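Local atomic coordinates of DPS family protein (Vibrio cholerae O1 biovar El Tor, PDB entry 3IQ1), a protein that probably binds and oxidises iron, as a member of the Dps family of ferritin-like proteins, in an assembly of twelve subunits. Residues N21-N24 with N25-A28; E72-T76 with L77-P81. All blocks are in the same frame, centred on the assembly; numbering follows the deposited sequence.

Both interactions are local, each within one continuous piece of chain, and their centres lie about 11 Å apart. Interaction 1 sits inside helix 13-43, about 8 Å from the centre of the chain, and is mostly buried; interaction 2 is the end of helix 49-76 and the loop that follows, about 15 Å from that centre and only partly buried. They meet where Leu23 CD1 lies 3.7 Å from Leu77 CD1. Regular helical bonding governs residues 21-28, which no other chain of the assembly touches. In residues 72-81 the bonding pattern changes as the helix stops, and charged side chains reach two neighbouring subunits.

Interaction 1: residues N21-N24 with N25-A28; sequences NALN and NLLA
The flat amide of Asn25 turns one face to the carbonyl oxygen of Asn21, a helical turn earlier: Asn21 O stands almost directly over Asn25 CG, at 3.7 Å. The first torsion accounts for this, since CG sits beside the backbone N (chi1 -72°) and the amide leans back along the helix. A water on that same face lies 2.8 Å from Asn21 O and makes at most a weak bond to Asn25 OD1; other acceptors compete for its protons. The Asn25 side chain also touches Ala91 of helix 85-91. Asn21 O receives Asn25 N at 3.0 Å (N-H...O angle 153°), and the same i to i+4 bond recurs three times, ending with Ala28 N to Asn24 O at 3.0 Å. On the buried side, Leu23 CD2 and Leu26 CD2 come within 4.4 Å, a loose apolar contact completed by Met140, which both leucines touch. Leu27 lies beside Asn24, the two side chains pointing the same way. Leu23 packs on helix 49-76, Leu26 on helix 103-131 and both on helix 134-158, forming the four-helix bundle of the ferritin-like fold; Ala28 meets helix 85-91, the short helix between the second and third long ones, as in Dps proteins.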
loop_
_atom_site.group_PDB
_atom_site.type_symbol
_atom_site.label_atom_id
_atom_site.label_comp_id
_atom_site.label_asym_id
_atom_site.label_seq_id
_atom_site.Cartn_x
_atom_site.Cartn_y
_atom_site.Cartn_z
ATOM N N ASN B 21 24.964 33.265 -7.619
ATOM C CA ASN B 21 24.687 34.469 -6.812
ATOM C C ASN B 21 23.188 34.850 -6.825
ATOM O O ASN B 21 22.574 35.100 -5.747
ATOM C CB ASN B 21 25.488 35.645 -7.318
ATOM C CG ASN B 21 26.983 35.515 -7.090
ATOM O OD1 ASN B 21 27.431 34.686 -6.305
ATOM N ND2 ASN B 21 27.776 36.386 -7.768
ATOM N N ALA B 22 22.589 34.820 -8.006
ATOM C CA ALA B 22 21.169 35.149 -8.155
ATOM C C ALA B 22 20.285 34.077 -7.500
ATOM O O ALA B 22 19.280 34.411 -6.833
ATOM C CB ALA B 22 20.784 35.258 -9.634
ATOM N N LEU B 23 20.681 32.803 -7.670
ATOM C CA LEU B 23 20.003 31.718 -7.019
ATOM C C LEU B 23 20.059 31.816 -5.472
ATOM O O LEU B 23 19.119 31.445 -4.780
ATOM C CB LEU B 23 20.480 30.369 -7.503
ATOM C CG LEU B 23 20.123 29.990 -8.978
ATOM C CD1 LEU B 23 20.990 28.832 -9.420
ATOM C CD2 LEU B 23 18.622 29.649 -9.127
ATOM N N ASN B 24 21.185 32.237 -4.946
ATOM C CA ASN B 24 21.332 32.430 -3.529
ATOM C C ASN B 24 20.436 33.537 -3.043
ATOM O O ASN B 24 19.840 33.412 -1.950
ATOM C CB ASN B 24 22.790 32.761 -3.163
ATOM C CG ASN B 24 23.531 31.606 -2.638
ATOM O OD1 ASN B 24 24.738 31.404 -2.979
ATOM N ND2 ASN B 24 22.875 30.831 -1.789
ATOM N N ASN B 25 20.285 34.615 -3.813
ATOM C CA ASN B 25 19.322 35.678 -3.387
ATOM C C ASN B 25 17.901 35.147 -3.408
ATOM O O ASN B 25 17.079 35.436 -2.561
ATOM C CB ASN B 25 19.466 36.937 -4.230
ATOM C CG ASN B 25 20.727 37.683 -3.923
ATOM O OD1 ASN B 25 21.279 37.614 -2.791
ATOM N ND2 ASN B 25 21.188 38.474 -4.915
ATOM N N LEU B 26 17.611 34.311 -4.388
ATOM C CA LEU B 26 16.308 33.660 -4.439
ATOM C C LEU B 26 16.072 32.787 -3.206
ATOM O O LEU B 26 14.992 32.800 -2.633
ATOM C CB LEU B 26 16.150 32.855 -5.709
ATOM C CG LEU B 26 14.808 32.134 -5.965
ATOM C CD1 LEU B 26 13.655 33.079 -6.146
ATOM C CD2 LEU B 26 14.964 31.215 -7.166
ATOM N N LEU B 27 17.062 31.981 -2.857
ATOM C CA LEU B 27 17.021 31.090 -1.687
ATOM C C LEU B 27 16.748 31.887 -0.419
ATOM O O LEU B 27 15.930 31.474 0.391
ATOM C CB LEU B 27 18.343 30.315 -1.606
ATOM C CG LEU B 27 18.528 29.437 -0.379
ATOM C CD1 LEU B 27 17.430 28.398 -0.273
ATOM C CD2 LEU B 27 19.887 28.786 -0.418
ATOM N N ALA B 28 17.397 33.033 -0.267
ATOM C CA ALA B 28 17.119 33.937 0.865
ATOM C C ALA B 28 15.664 34.347 0.963
ATOM O O ALA B 28 15.075 34.323 2.046
ATOM C CB ALA B 28 18.005 35.164 0.783
HETATM O O HOH W 1 23.766 36.301 -3.555
#

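Interaction 2: residues E72-T76 with L77-P81; sequences ERILT and LSARP
Leu75 meets Pro81 because its CG lies beside the backbone N (chi1 -72°) and the end of the side chain comes back toward the departing loop. CD2 of Leu75 reaches CD of Pro81 at 3.6 Å, and the two side chains cross at about a right angle. In Ile74 the gamma methyl is the branch anti to the backbone N; Ile74 CG2 touches Ala79 CB at 3.8 Å and packs against the Arg80-Pro81 peptide link, 3.5 Å from Pro81 N.

The backbone fits a Schellman motif. Ala79 N bonds to Ile74 O at 3.1 Å, spanning six residues, while Ser78 N bonds to Leu75 O at 2.9 Å. Ser78, with phi 59°, is the C-prime residue whose positive phi reverses the chain; Ser78 N approaches Leu75 O from well above the carbonyl plane, 65° out of it. Just before this, Leu77 N still makes the helical bond to Arg73 O. Thr76 OG1 bonds to Glu72 O at 2.7 Å, and Thr76 N reaches that oxygen from the opposite face of the carbonyl plane, so two donors grip it. A water donates to Thr76 O and also bonds to Ser78 OG at 2.7 Å, joining the last helical residue to the turn.

The Arg73 guanidinium passes Leu77 CD2 obliquely and is held by Asp133, by Thr136 and by Glu148 of a second subunit; Arg80 pairs with Asp99 of a third subunit. Thus the C-terminal end of helix 49-76 rests on helix 13-43 through Ile74, which touches Leu23, and Ala79, which touches Ala20, and on helix 134-158 through Arg73 and Leu77, before the loop runs on to helix 85-91.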
loop_
_atom_site.group_PDB
_atom_site.type_symbol
_atom_site.label_atom_id
_atom_site.label_comp_id
_atom_site.label_asym_id
_atom_site.label_seq_id
_atom_site.Cartn_x
_atom_site.Cartn_y
_atom_site.Cartn_z
ATOM N N GLU B 72 20.606 22.631 -3.649
ATOM C CA GLU B 72 21.306 21.569 -4.423
ATOM C C GLU B 72 21.742 22.101 -5.804
ATOM O O GLU B 72 22.820 21.744 -6.288
ATOM C CB GLU B 72 20.433 20.362 -4.623
ATOM C CG GLU B 72 20.157 19.599 -3.435
ATOM C CD GLU B 72 19.441 18.322 -3.784
ATOM O OE1 GLU B 72 18.652 18.279 -4.803
ATOM O OE2 GLU B 72 19.677 17.391 -3.015
ATOM N N ARG B 73 20.923 22.923 -6.440
ATOM C CA ARG B 73 21.316 23.521 -7.741
ATOM C C ARG B 73 22.548 24.424 -7.563
ATOM O O ARG B 73 23.434 24.418 -8.368
ATOM C CB ARG B 73 20.162 24.308 -8.396
ATOM C CG ARG B 73 20.428 24.770 -9.802
ATOM C CD ARG B 73 20.634 23.628 -10.798
ATOM N NE ARG B 73 21.283 24.075 -12.012
ATOM C CZ ARG B 73 21.866 23.260 -12.882
ATOM N NH1 ARG B 73 21.765 21.942 -12.708
ATOM N NH2 ARG B 73 22.479 23.739 -13.954
ATOM N N ILE B 74 22.580 25.216 -6.496
ATOM C CA ILE B 74 23.727 26.068 -6.182
ATOM C C ILE B 74 24.978 25.225 -5.998
ATOM O O ILE B 74 26.052 25.518 -6.564
ATOM C CB ILE B 74 23.426 26.964 -4.960
ATOM C CG1 ILE B 74 22.323 27.995 -5.320
ATOM C CG2 ILE B 74 24.731 27.626 -4.438
ATOM C CD1 ILE B 74 21.617 28.674 -4.097
ATOM N N LEU B 75 24.852 24.138 -5.246
ATOM C CA LEU B 75 25.984 23.209 -5.042
ATOM C C LEU B 75 26.420 22.593 -6.395
ATOM O O LEU B 75 27.594 22.358 -6.631
ATOM C CB LEU B 75 25.559 22.104 -4.056
ATOM C CG LEU B 75 25.418 22.548 -2.599
ATOM C CD1 LEU B 75 24.494 21.583 -1.821
ATOM C CD2 LEU B 75 26.807 22.682 -1.984
ATOM N N THR B 76 25.454 22.311 -7.247
ATOM C CA THR B 76 25.649 21.678 -8.535
ATOM C C THR B 76 26.460 22.594 -9.447
ATOM O O THR B 76 27.281 22.110 -10.212
ATOM C CB THR B 76 24.285 21.258 -9.144
ATOM O OG1 THR B 76 23.722 20.174 -8.341
ATOM C CG2 THR B 76 24.415 20.729 -10.540
ATOM N N LEU B 77 26.304 23.889 -9.254
ATOM C CA LEU B 77 27.045 24.929 -9.965
ATOM C C LEU B 77 28.406 25.227 -9.314
ATOM O O LEU B 77 29.066 26.189 -9.696
ATOM C CB LEU B 77 26.209 26.224 -10.107
ATOM C CG LEU B 77 24.980 26.107 -11.030
ATOM C CD1 LEU B 77 24.112 27.358 -10.780
ATOM C CD2 LEU B 77 25.382 25.966 -12.480
ATOM N N SER B 78 28.814 24.392 -8.351
ATOM C CA SER B 78 30.085 24.556 -7.588
ATOM C C SER B 78 30.127 25.882 -6.860
ATOM O O SER B 78 31.146 26.551 -6.817
ATOM C CB SER B 78 31.315 24.361 -8.475
ATOM O OG SER B 78 31.338 23.037 -8.964
ATOM N N ALA B 79 29.007 26.238 -6.277
ATOM C CA ALA B 79 28.907 27.422 -5.476
ATOM C C ALA B 79 28.409 27.064 -4.067
ATOM O O ALA B 79 27.947 25.957 -3.811
ATOM C CB ALA B 79 27.981 28.489 -6.204
ATOM N N ARG B 80 28.495 28.042 -3.156
ATOM C CA ARG B 80 28.116 27.854 -1.768
ATOM C C ARG B 80 26.687 28.315 -1.484
ATOM O O ARG B 80 26.425 29.485 -1.613
ATOM C CB ARG B 80 29.061 28.743 -0.923
ATOM C CG ARG B 80 28.769 28.769 0.568
ATOM C CD ARG B 80 29.733 29.709 1.258
ATOM N NE ARG B 80 29.574 29.806 2.710
ATOM C CZ ARG B 80 28.620 30.498 3.335
ATOM N NH1 ARG B 80 27.656 31.130 2.681
ATOM N NH2 ARG B 80 28.593 30.496 4.667
ATOM N N PRO B 81 25.796 27.419 -1.068
ATOM C CA PRO B 81 24.463 27.934 -0.717
ATOM C C PRO B 81 24.494 28.655 0.624
ATOM O O PRO B 81 25.062 28.126 1.581
ATOM C CB PRO B 81 23.632 26.699 -0.501
ATOM C CG PRO B 81 24.620 25.571 -0.377
ATOM C CD PRO B 81 25.924 25.980 -0.882
HETATM O O HOH W 2 29.887 22.323 -11.166
#